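ATP-dependent RNA helicase HrpB (Escherichia coli, PDB 6EUD) hydrolyses ATP to ADP and phosphate as a DExH-box RNA helicase of the DEAH/RHA group and binds single-stranded RNA. Local coordinates at residues A[144-149]-A[153-158]; A[374-377]-A[382-385]. All blocks are in the same frame, centred on the assembly; numbering follows the deposited sequence.

Interaction 1: A[144-149]-A[153-158]; sequences DVQQGL and LKLLIM
Gln146 points one N-H of its amide at Leu153 O, across the link between helix 133-145 and strand 154-159. Its CG stands beside its own backbone N, opposite the carbonyl carbon (chi1 -78°), and the chain runs on extended, which carries the amide the full length of the residue to Leu153. NE2 donates to Leu153 O at 2.8 Å, with an N-H...O angle of 160°; the acceptor lies close to the plane of the Gln146 amide, and the donor comes in nearly along the C=O axis. The Gln146 and Leu155 side chains cross at about a right angle, with NE2 3.7 Å from Leu155 CB and OE1 3.8 Å from Leu155 CD2. One residue earlier, Val145 meets Leu153 obliquely, methyl to methyl, CG1 to CD2 at 3.7 Å. Helix and strand here belong to the beta-alpha-beta unit 120-125, 133-145, 154-159 of the ATP-binding domain, a P-loop NTPase fold, and a type I turn from Val145 to Gly148 begins the short link between them. The amide is shared with a third piece of chain: NE2 also donates to Pro24 O, and OE1 accepts from Gln25 NE2, just ahead of strand 26-29. With an alanine here, Leu153 O and Pro24 O would probably lose their shared donor and Gln25 NE2 its acceptor, freeing the turn from the residues that lead into the two strands. Leu155 continues inward onto Leu139 and Leu142 of the helix, while Lys154 points its CB away from segment 144-149 and forms a salt bridge with Asp21.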
# COMPACT_ATOMS: atom_id res chain seq x y z
N ASP A 144 -11.91 19.86 4.56
CA ASP A 144 -13.02 19.95 3.63
C ASP A 144 -14.22 20.61 4.28
O ASP A 144 -14.92 21.39 3.64
CB ASP A 144 -13.40 18.59 3.06
CG ASP A 144 -12.77 18.34 1.71
OD1 ASP A 144 -11.82 19.07 1.35
OD2 ASP A 144 -13.24 17.44 1.01
N VAL A 145 -14.46 20.30 5.56
CA VAL A 145 -15.49 20.97 6.33
C VAL A 145 -15.23 22.48 6.35
O VAL A 145 -16.17 23.28 6.31
CB VAL A 145 -15.55 20.46 7.77
CG1 VAL A 145 -16.61 21.23 8.55
CG2 VAL A 145 -15.82 18.95 7.80
N GLN A 146 -13.96 22.86 6.40
CA GLN A 146 -13.56 24.27 6.46
C GLN A 146 -13.67 25.02 5.13
O GLN A 146 -13.63 26.25 5.10
CB GLN A 146 -12.12 24.39 6.96
CG GLN A 146 -11.96 24.23 8.45
CD GLN A 146 -10.50 24.24 8.84
OE1 GLN A 146 -9.69 23.55 8.22
NE2 GLN A 146 -10.15 25.03 9.84
N GLN A 147 -13.78 24.28 4.03
CA GLN A 147 -13.93 24.89 2.72
C GLN A 147 -15.41 24.96 2.32
O GLN A 147 -15.74 25.52 1.27
CB GLN A 147 -13.12 24.11 1.67
CG GLN A 147 -11.60 24.22 1.84
CD GLN A 147 -10.81 23.39 0.83
OE1 GLN A 147 -10.55 23.84 -0.29
NE2 GLN A 147 -10.44 22.18 1.22
N GLY A 148 -16.30 24.41 3.16
CA GLY A 148 -17.74 24.51 2.97
C GLY A 148 -18.31 25.76 3.60
O GLY A 148 -17.80 26.86 3.38
N LEU A 149 -19.38 25.63 4.39
CA LEU A 149 -19.86 26.78 5.15
C LEU A 149 -18.95 27.11 6.32
O LEU A 149 -18.73 28.28 6.65
CB LEU A 149 -21.27 26.55 5.70
CG LEU A 149 -22.43 26.93 4.79
CD1 LEU A 149 -22.26 28.38 4.28
CD2 LEU A 149 -22.48 25.96 3.66
N LEU A 153 -14.86 27.41 11.71
CA LEU A 153 -14.33 26.25 12.42
C LEU A 153 -12.80 26.27 12.47
O LEU A 153 -12.14 26.02 11.46
CB LEU A 153 -14.83 24.95 11.77
CG LEU A 153 -14.22 23.64 12.28
CD1 LEU A 153 -14.66 23.32 13.71
CD2 LEU A 153 -14.54 22.49 11.34
N LYS A 154 -12.24 26.55 13.64
CA LYS A 154 -10.79 26.66 13.79
C LYS A 154 -10.18 25.27 13.96
O LYS A 154 -10.90 24.31 14.20
CB LYS A 154 -10.42 27.55 14.98
CG LYS A 154 -10.99 28.94 14.88
CD LYS A 154 -10.70 29.72 16.14
CE LYS A 154 -11.35 31.09 16.10
NZ LYS A 154 -11.07 31.86 17.35
N LEU A 155 -8.85 25.18 13.86
CA LEU A 155 -8.18 23.88 13.87
C LEU A 155 -6.78 23.94 14.47
O LEU A 155 -5.89 24.62 13.94
CB LEU A 155 -8.13 23.33 12.43
CG LEU A 155 -7.65 21.90 12.22
CD1 LEU A 155 -8.56 20.97 12.99
CD2 LEU A 155 -7.66 21.58 10.74
N LEU A 156 -6.58 23.22 15.57
CA LEU A 156 -5.27 23.18 16.22
C LEU A 156 -4.55 21.84 16.06
O LEU A 156 -4.99 20.80 16.57
CB LEU A 156 -5.40 23.51 17.70
CG LEU A 156 -4.07 23.48 18.47
CD1 LEU A 156 -3.05 24.41 17.82
CD2 LEU A 156 -4.32 23.89 19.90
N ILE A 157 -3.42 21.86 15.38
CA ILE A 157 -2.65 20.64 15.21
C ILE A 157 -1.44 20.67 16.14
O ILE A 157 -0.59 21.56 16.04
CB ILE A 157 -2.22 20.45 13.75
CG1 ILE A 157 -3.47 20.46 12.87
CG2 ILE A 157 -1.44 19.16 13.57
CD1 ILE A 157 -3.19 20.39 11.40
N MET A 158 -1.39 19.71 17.05
CA MET A 158 -0.32 19.64 18.04
C MET A 158 0.65 18.52 17.72
O MET A 158 0.28 17.35 17.62
CB MET A 158 -0.88 19.43 19.44
CG MET A 158 -1.72 20.56 20.01
SD MET A 158 -2.22 20.14 21.69
CE MET A 158 -3.19 21.56 22.13

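Interaction 2: A[374-377]-A[382-385]; sequences DPAQ and DQPP
Gln383 leans over the backbone of Ala376 and touches it with its amide end alone. From CB the chain sets off with CG beside its own backbone N (chi1 -74°), then bends at chi2 (-85°), and this bend brings the flat end round to the 3-10 segment 375-377. CD comes to 4.0 Å from Ala376 CA. Beyond it OE1 rests 3.5 Å from the same CA, with Ala376 CB a little farther off, and NE2 lies 3.6 Å from Ala376 O; no hydrogen bond crosses between the two segments, and the amide meets Ala376 by van der Waals contact. Next to it the two prolines meet ring to ring, Pro375 CB to Pro384 CG at 4.1 Å, and both rings also touch Leu389 of helix 386-398. The 375-377 side has its own brace: Asp374 OD2 accepts from Ala376 N at 2.8 Å, using the anti lone pair, while Pro375 O takes a hydrogen bond from Trp380 NE1 in the intervening chain. What results is a proline-lined connection between helices 361-370 and 386-398, with an Asx turn at Asp374 opening the 3-10 turn and Pro385 as the N-cap of the second helix.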
# COMPACT_ATOMS: atom_id res chain seq x y z
N ASP A 374 -12.57 10.29 -5.83
CA ASP A 374 -11.16 9.93 -5.98
C ASP A 374 -10.31 10.55 -4.86
O ASP A 374 -10.38 11.75 -4.62
CB ASP A 374 -10.65 10.37 -7.35
CG ASP A 374 -9.20 9.95 -7.63
OD1 ASP A 374 -8.97 9.23 -8.62
OD2 ASP A 374 -8.29 10.37 -6.88
N PRO A 375 -9.49 9.73 -4.18
CA PRO A 375 -8.77 10.21 -3.00
C PRO A 375 -7.92 11.46 -3.25
O PRO A 375 -7.69 12.23 -2.32
CB PRO A 375 -7.90 9.02 -2.62
CG PRO A 375 -8.65 7.83 -3.13
CD PRO A 375 -9.24 8.30 -4.43
N ALA A 376 -7.49 11.67 -4.49
CA ALA A 376 -6.66 12.83 -4.82
C ALA A 376 -7.38 14.17 -4.60
O ALA A 376 -6.72 15.19 -4.36
CB ALA A 376 -6.17 12.73 -6.25
N GLN A 377 -8.71 14.17 -4.68
CA GLN A 377 -9.51 15.37 -4.45
C GLN A 377 -9.26 15.98 -3.07
O GLN A 377 -9.33 17.19 -2.90
CB GLN A 377 -11.00 15.07 -4.59
CG GLN A 377 -11.41 14.38 -5.88
CD GLN A 377 -12.79 13.73 -5.77
OE1 GLN A 377 -13.46 13.87 -4.74
NE2 GLN A 377 -13.21 13.04 -6.81
N ASP A 382 0.41 13.03 2.82
CA ASP A 382 0.88 12.03 1.88
C ASP A 382 -0.30 11.37 1.17
O ASP A 382 -1.21 10.85 1.81
CB ASP A 382 1.72 10.97 2.59
CG ASP A 382 3.08 11.49 2.97
OD1 ASP A 382 4.03 11.28 2.19
OD2 ASP A 382 3.19 12.11 4.04
N GLN A 383 -0.28 11.42 -0.16
CA GLN A 383 -1.34 10.83 -0.96
C GLN A 383 -1.32 9.32 -0.78
O GLN A 383 -0.25 8.72 -0.72
CB GLN A 383 -1.17 11.20 -2.44
CG GLN A 383 -1.54 12.64 -2.78
CD GLN A 383 -3.02 12.81 -3.05
OE1 GLN A 383 -3.77 11.83 -3.13
NE2 GLN A 383 -3.46 14.06 -3.21
N PRO A 384 -2.51 8.71 -0.67
CA PRO A 384 -2.61 7.25 -0.59
C PRO A 384 -1.97 6.62 -1.84
O PRO A 384 -2.19 7.13 -2.94
CB PRO A 384 -4.12 6.98 -0.56
CG PRO A 384 -4.75 8.26 -0.18
CD PRO A 384 -3.83 9.36 -0.63
N PRO A 385 -1.18 5.55 -1.67
CA PRO A 385 -0.48 4.89 -2.78
C PRO A 385 -1.45 4.24 -3.76
O PRO A 385 -2.39 3.57 -3.32
CB PRO A 385 0.37 3.82 -2.09
CG PRO A 385 0.41 4.22 -0.63
CD PRO A 385 -0.88 4.93 -0.36

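Interaction 1 closes before interaction 2 opens along the chain, and the two do not touch: their centres lie 19 Å apart and their nearest atoms about 5 Å. One ties a helix to a strand inside the ATP-binding domain; the other shapes a connection that follows helix 361-370. Their surroundings do meet, since Asp144 rests on Met378, which lies between segments 374-377 and 382-385. Separately, Asp382 ties segment 382-385 by salt bridges to Arg131, just past the DEFH box, and to Arg166. Neither contact is at an annotated site, yet strand 154-159 extends inward from interaction 1 to place Met158 against Asp126 and Ile157 against Phe128 of that box.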